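Local atomic coordinates of peptide ABC transporter permease (Staphylococcus hominis, PDB entry 6EXS), a protein that probably carries peptides across the cell membrane as a POT-family transporter, and binds a thioalcohol-conjugated dipeptide, a precursor of human underarm malodour. Residues Phe292-Gln304 and Trp437-Leu451. Numbering follows the deposited sequence.
Sequences FILGMLFWSIQEQ and WLLTNASAQAINGTL. With C3H (2-[[(2~{R})-2-azanyl-3-[(3~{S})-3-methyl-1-oxidanyl-hexan-3-yl]sulfanyl-propanoyl]amino]ethanoic acid), chain O.
W299 fits as a knob among W437, T440, N441 and A444, its indole lying between polar and aromatic neighbours. The N441 amide stands steeply over one indole face, planes 67° apart, with ND2 3.2 Å from W299 CD2, while F298 covers the other face. W437 reaches the indole at its edge, CH2 lying 3.4 Å from W299 NE1. T440 is the reciprocal knob, set among F292, G295, W299 and M296: its methyl CG2 meets F292 CD2 at 3.5 Å, and its hydroxyl, turned between backbone N and carbonyl carbon (chi1 67°), bonds back to W437 O. G295 and A444 let the backbones come close, and M296 CA directs a CH...O contact at T440 O (3.5 Å).

Toward the C-terminal end of both segments the contact is held by hydrogen bonds. N441 ND2 donates to E303 OE2 (2.9 Å) on the anti lone pair, the oxygen lying in the amide plane. E303, bent at chi2, also lays its carboxylate flat on the Q445 amide; its other oxygen forms a long, weak ion pair with R36. N448 grips the S300 turn twice: ND2 gives to S300 O in the carbonyl plane, and OD1 takes S300 OG at 2.9 Å. Q304 NE2 approaches that same OD1 from above its carbonyl plane, while Q304 OE1 is held by Y379 and Y463. Segments 292-302 and 437-451, parts of helices 279-302 and 430-451, cross at -49° inside a transporter of the Major Facilitator Superfamily, and next to this crossing Q302 lines the conjugated-peptide pocket.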
loop_
_atom_site.group_PDB
_atom_site.type_symbol
_atom_site.label_atom_id
_atom_site.label_comp_id
_atom_site.label_asym_id
_atom_site.label_seq_id
_atom_site.Cartn_x
_atom_site.Cartn_y
_atom_site.Cartn_z
ATOM N N PHE A 292 2.580 2.563 16.271
ATOM C CA PHE A 292 2.596 1.386 15.398
ATOM C C PHE A 292 1.240 0.648 15.474
ATOM O O PHE A 292 0.692 0.286 14.430
ATOM C CB PHE A 292 3.774 0.428 15.713
ATOM C CG PHE A 292 3.876 -0.708 14.716
ATOM C CD1 PHE A 292 3.133 -1.875 14.884
ATOM C CD2 PHE A 292 4.669 -0.587 13.578
ATOM C CE1 PHE A 292 3.167 -2.889 13.923
ATOM C CE2 PHE A 292 4.702 -1.604 12.619
ATOM C CZ PHE A 292 3.946 -2.743 12.794
ATOM N N ILE A 293 0.718 0.434 16.708
ATOM C CA ILE A 293 -0.580 -0.197 16.982
ATOM C C ILE A 293 -1.690 0.670 16.350
ATOM O O ILE A 293 -2.478 0.143 15.564
ATOM C CB ILE A 293 -0.819 -0.462 18.508
ATOM C CG1 ILE A 293 0.412 -1.103 19.217
ATOM C CG2 ILE A 293 -2.098 -1.275 18.763
ATOM C CD1 ILE A 293 0.915 -2.522 18.710
ATOM N N LEU A 294 -1.709 1.995 16.643
ATOM C CA LEU A 294 -2.689 2.930 16.087
ATOM C C LEU A 294 -2.681 2.919 14.560
ATOM O O LEU A 294 -3.761 2.878 13.950
ATOM C CB LEU A 294 -2.502 4.363 16.627
ATOM C CG LEU A 294 -2.868 4.634 18.106
ATOM C CD1 LEU A 294 -2.675 6.096 18.449
ATOM C CD2 LEU A 294 -4.300 4.245 18.427
ATOM N N GLY A 295 -1.474 2.902 13.969
ATOM C CA GLY A 295 -1.257 2.836 12.522
ATOM C C GLY A 295 -1.752 1.537 11.906
ATOM O O GLY A 295 -2.380 1.549 10.847
ATOM N N MET A 296 -1.497 0.409 12.589
ATOM C CA MET A 296 -1.914 -0.927 12.172
ATOM C C MET A 296 -3.451 -1.040 12.168
ATOM O O MET A 296 -4.018 -1.525 11.184
ATOM C CB MET A 296 -1.282 -1.987 13.091
ATOM C CG MET A 296 -1.034 -3.302 12.410
ATOM S SD MET A 296 -0.017 -4.444 13.382
ATOM C CE MET A 296 -1.188 -4.917 14.669
ATOM N N LEU A 297 -4.114 -0.554 13.257
ATOM C CA LEU A 297 -5.569 -0.539 13.421
ATOM C C LEU A 297 -6.225 0.310 12.331
ATOM O O LEU A 297 -7.318 -0.035 11.867
ATOM C CB LEU A 297 -5.985 -0.002 14.807
ATOM C CG LEU A 297 -5.707 -0.840 16.059
ATOM C CD1 LEU A 297 -5.831 0.011 17.287
ATOM C CD2 LEU A 297 -6.650 -2.052 16.161
ATOM N N PHE A 298 -5.564 1.416 11.918
ATOM C CA PHE A 298 -6.088 2.282 10.854
ATOM C C PHE A 298 -6.070 1.574 9.494
ATOM O O PHE A 298 -7.096 1.565 8.806
ATOM C CB PHE A 298 -5.339 3.633 10.759
ATOM C CG PHE A 298 -5.863 4.424 9.584
ATOM C CD1 PHE A 298 -7.006 5.202 9.706
ATOM C CD2 PHE A 298 -5.299 4.278 8.320
ATOM C CE1 PHE A 298 -7.551 5.842 8.602
ATOM C CE2 PHE A 298 -5.848 4.919 7.218
ATOM C CZ PHE A 298 -6.978 5.680 7.364
ATOM N N TRP A 299 -4.892 1.030 9.086
ATOM C CA TRP A 299 -4.735 0.352 7.799
ATOM C C TRP A 299 -5.500 -0.956 7.717
ATOM O O TRP A 299 -5.852 -1.352 6.611
ATOM C CB TRP A 299 -3.265 0.162 7.405
ATOM C CG TRP A 299 -2.531 1.448 7.223
ATOM C CD1 TRP A 299 -1.501 1.914 7.986
ATOM C CD2 TRP A 299 -2.821 2.476 6.267
ATOM N NE1 TRP A 299 -1.109 3.154 7.545
ATOM C CE2 TRP A 299 -1.900 3.524 6.489
ATOM C CE3 TRP A 299 -3.728 2.587 5.201
ATOM C CZ2 TRP A 299 -1.886 4.687 5.708
ATOM C CZ3 TRP A 299 -3.722 3.734 4.431
ATOM C CH2 TRP A 299 -2.816 4.776 4.691
ATOM N N SER A 300 -5.805 -1.604 8.855
ATOM C CA SER A 300 -6.592 -2.851 8.841
ATOM C C SER A 300 -7.984 -2.555 8.275
ATOM O O SER A 300 -8.392 -3.186 7.301
ATOM C CB SER A 300 -6.675 -3.468 10.238
ATOM O OG SER A 300 -7.571 -4.568 10.272
ATOM N N ILE A 301 -8.652 -1.524 8.833
ATOM C CA ILE A 301 -9.966 -1.052 8.413
ATOM C C ILE A 301 -9.882 -0.400 7.035
ATOM O O ILE A 301 -10.651 -0.777 6.151
ATOM C CB ILE A 301 -10.637 -0.167 9.492
ATOM C CG1 ILE A 301 -11.001 -1.040 10.731
ATOM C CG2 ILE A 301 -11.886 0.539 8.919
ATOM C CD1 ILE A 301 -11.504 -0.294 11.956
ATOM N N GLN A 302 -8.919 0.520 6.829
ATOM C CA GLN A 302 -8.731 1.186 5.533
ATOM C C GLN A 302 -8.479 0.209 4.356
ATOM O O GLN A 302 -9.142 0.323 3.332
ATOM C CB GLN A 302 -7.623 2.251 5.617
ATOM C CG GLN A 302 -7.655 3.285 4.496
ATOM C CD GLN A 302 -7.059 2.805 3.192
ATOM O OE1 GLN A 302 -6.180 1.952 3.139
ATOM N NE2 GLN A 302 -7.511 3.369 2.102
ATOM N N GLU A 303 -7.537 -0.735 4.489
ATOM C CA GLU A 303 -7.237 -1.676 3.404
ATOM C C GLU A 303 -8.359 -2.703 3.141
ATOM O O GLU A 303 -8.294 -3.444 2.151
ATOM C CB GLU A 303 -5.891 -2.368 3.619
ATOM C CG GLU A 303 -4.684 -1.450 3.495
ATOM C CD GLU A 303 -4.243 -1.075 2.094
ATOM O OE1 GLU A 303 -4.964 -1.402 1.122
ATOM O OE2 GLU A 303 -3.168 -0.447 1.971
ATOM N N GLN A 304 -9.409 -2.702 3.985
ATOM C CA GLN A 304 -10.549 -3.595 3.799
ATOM C C GLN A 304 -11.585 -3.019 2.847
ATOM O O GLN A 304 -12.510 -3.729 2.463
ATOM C CB GLN A 304 -11.173 -4.013 5.130
ATOM C CG GLN A 304 -10.557 -5.267 5.725
ATOM C CD GLN A 304 -11.071 -5.509 7.122
ATOM O OE1 GLN A 304 -12.284 -5.522 7.373
ATOM N NE2 GLN A 304 -10.158 -5.702 8.068
ATOM N N TRP A 437 7.203 2.227 9.720
ATOM C CA TRP A 437 5.982 2.928 9.271
ATOM C C TRP A 437 5.342 2.192 8.061
ATOM O O TRP A 437 4.120 2.143 7.944
ATOM C CB TRP A 437 6.181 4.450 9.027
ATOM C CG TRP A 437 5.135 5.062 8.128
ATOM C CD1 TRP A 437 5.301 5.433 6.825
ATOM C CD2 TRP A 437 3.727 5.207 8.409
ATOM N NE1 TRP A 437 4.094 5.819 6.281
ATOM C CE2 TRP A 437 3.110 5.685 7.230
ATOM C CE3 TRP A 437 2.920 4.954 9.535
ATOM C CZ2 TRP A 437 1.739 5.970 7.161
ATOM C CZ3 TRP A 437 1.555 5.205 9.456
ATOM C CH2 TRP A 437 0.981 5.717 8.285
ATOM N N LEU A 438 6.174 1.575 7.210
ATOM C CA LEU A 438 5.743 0.774 6.065
ATOM C C LEU A 438 5.104 -0.547 6.557
ATOM O O LEU A 438 4.142 -1.034 5.954
ATOM C CB LEU A 438 6.960 0.494 5.180
ATOM C CG LEU A 438 6.728 0.153 3.711
ATOM C CD1 LEU A 438 5.924 1.240 2.984
ATOM C CD2 LEU A 438 8.034 0.015 3.021
ATOM N N LEU A 439 5.617 -1.087 7.685
ATOM C CA LEU A 439 5.112 -2.292 8.322
ATOM C C LEU A 439 3.755 -2.095 9.001
ATOM O O LEU A 439 3.039 -3.079 9.163
ATOM C CB LEU A 439 6.140 -2.906 9.283
ATOM C CG LEU A 439 7.121 -3.894 8.636
ATOM C CD1 LEU A 439 8.220 -4.260 9.590
ATOM C CD2 LEU A 439 6.415 -5.165 8.149
ATOM N N THR A 440 3.361 -0.842 9.352
ATOM C CA THR A 440 2.023 -0.589 9.912
ATOM C C THR A 440 0.989 -1.023 8.870
ATOM O O THR A 440 -0.062 -1.526 9.246
ATOM C CB THR A 440 1.804 0.877 10.362
ATOM O OG1 THR A 440 1.790 1.765 9.244
ATOM C CG2 THR A 440 2.814 1.347 11.383
ATOM N N ASN A 441 1.328 -0.891 7.559
ATOM C CA ASN A 441 0.476 -1.299 6.440
ATOM C C ASN A 441 0.675 -2.773 6.055
ATOM O O ASN A 441 -0.315 -3.497 5.908
ATOM C CB ASN A 441 0.624 -0.366 5.235
ATOM C CG ASN A 441 -0.478 -0.571 4.217
ATOM O OD1 ASN A 441 -0.412 -1.455 3.351
ATOM N ND2 ASN A 441 -1.542 0.199 4.337
ATOM N N ALA A 442 1.943 -3.223 5.924
ATOM C CA ALA A 442 2.295 -4.615 5.608
ATOM C C ALA A 442 1.734 -5.604 6.653
ATOM O O ALA A 442 1.176 -6.630 6.272
ATOM C CB ALA A 442 3.803 -4.762 5.496
ATOM N N SER A 443 1.843 -5.270 7.956
ATOM C CA SER A 443 1.308 -6.078 9.056
ATOM C C SER A 443 -0.221 -6.053 9.103
ATOM O O SER A 443 -0.815 -7.109 9.312
ATOM C CB SER A 443 1.875 -5.626 10.395
ATOM O OG SER A 443 3.275 -5.809 10.388
ATOM N N ALA A 444 -0.856 -4.865 8.913
ATOM C CA ALA A 444 -2.322 -4.738 8.903
ATOM C C ALA A 444 -2.936 -5.605 7.802
ATOM O O ALA A 444 -3.900 -6.308 8.068
ATOM C CB ALA A 444 -2.733 -3.289 8.720
ATOM N N GLN A 445 -2.341 -5.596 6.592
ATOM C CA GLN A 445 -2.757 -6.410 5.449
ATOM C C GLN A 445 -2.521 -7.912 5.685
ATOM O O GLN A 445 -3.309 -8.739 5.202
ATOM C CB GLN A 445 -2.071 -5.927 4.158
ATOM C CG GLN A 445 -2.728 -4.707 3.502
ATOM C CD GLN A 445 -3.976 -5.066 2.717
ATOM O OE1 GLN A 445 -4.990 -5.521 3.269
ATOM N NE2 GLN A 445 -3.952 -4.814 1.415
ATOM N N ALA A 446 -1.453 -8.253 6.458
ATOM C CA ALA A 446 -1.095 -9.627 6.856
ATOM C C ALA A 446 -2.133 -10.195 7.819
ATOM O O ALA A 446 -2.486 -11.364 7.688
ATOM C CB ALA A 446 0.280 -9.657 7.498
ATOM N N ILE A 447 -2.628 -9.375 8.780
ATOM C CA ILE A 447 -3.684 -9.769 9.725
ATOM C C ILE A 447 -5.008 -9.908 8.932
ATOM O O ILE A 447 -5.742 -10.884 9.123
ATOM C CB ILE A 447 -3.820 -8.771 10.930
ATOM C CG1 ILE A 447 -2.464 -8.457 11.649
ATOM C CG2 ILE A 447 -4.872 -9.222 11.933
ATOM C CD1 ILE A 447 -1.571 -9.609 12.106
ATOM N N ASN A 448 -5.284 -8.942 8.024
ATOM C CA ASN A 448 -6.475 -8.921 7.161
ATOM C C ASN A 448 -6.719 -10.223 6.376
ATOM O O ASN A 448 -7.873 -10.628 6.247
ATOM C CB ASN A 448 -6.450 -7.724 6.218
ATOM C CG ASN A 448 -6.835 -6.431 6.867
ATOM O OD1 ASN A 448 -7.349 -6.408 7.986
ATOM N ND2 ASN A 448 -6.585 -5.316 6.181
ATOM N N GLY A 449 -5.632 -10.857 5.899
ATOM C CA GLY A 449 -5.642 -12.105 5.143
ATOM C C GLY A 449 -6.262 -13.277 5.884
ATOM O O GLY A 449 -6.791 -14.197 5.252
ATOM N N THR A 450 -6.201 -13.250 7.234
ATOM C CA THR A 450 -6.754 -14.279 8.125
ATOM C C THR A 450 -8.055 -13.773 8.760
ATOM O O THR A 450 -8.994 -14.553 8.928
ATOM C CB THR A 450 -5.691 -14.685 9.150
ATOM O OG1 THR A 450 -4.521 -15.091 8.441
ATOM C CG2 THR A 450 -6.143 -15.822 10.068
ATOM N N LEU A 451 -8.103 -12.463 9.094
ATOM C CA LEU A 451 -9.235 -11.749 9.703
ATOM C C LEU A 451 -10.523 -11.875 8.881
ATOM O O LEU A 451 -11.598 -12.028 9.464
ATOM C CB LEU A 451 -8.857 -10.262 9.862
ATOM C CG LEU A 451 -9.502 -9.437 10.986
ATOM C CD1 LEU A 451 -9.188 -10.024 12.374
ATOM C CD2 LEU A 451 -8.999 -7.996 10.934
HETATM O O2 C3H O . -2.399 4.770 -2.978
HETATM C C11 C3H O . -3.133 5.621 -2.619
HETATM O O3 C3H O . -2.792 6.560 -1.808
HETATM C C10 C3H O . -4.583 5.720 -2.992
HETATM N N1 C3H O . -5.189 4.440 -3.269
HETATM C C9 C3H O . -5.698 3.692 -2.305
HETATM O O1 C3H O . -5.095 3.428 -1.275
HETATM C C8 C3H O . -7.082 3.159 -2.477
HETATM N N C3H O . -7.468 3.273 -3.877
HETATM C C7 C3H O . -7.151 1.683 -2.085
HETATM S S C3H O . -7.858 1.280 -0.465
HETATM C C3 C3H O . -9.684 1.685 -0.394
HETATM C C4 C3H O . -10.362 0.739 -1.351
HETATM C C5 C3H O . -9.833 3.178 -0.717
HETATM C C6 C3H O . -11.234 3.703 -0.933
HETATM O O C3H O . -11.417 4.211 -2.214
HETATM C C2 C3H O . -10.237 1.468 1.012
HETATM C C1 C3H O . -10.781 2.709 1.699
HETATM C C C3H O . -11.314 2.391 3.070
HETATM O O HOH W 1 -7.036 -5.845 0.265
#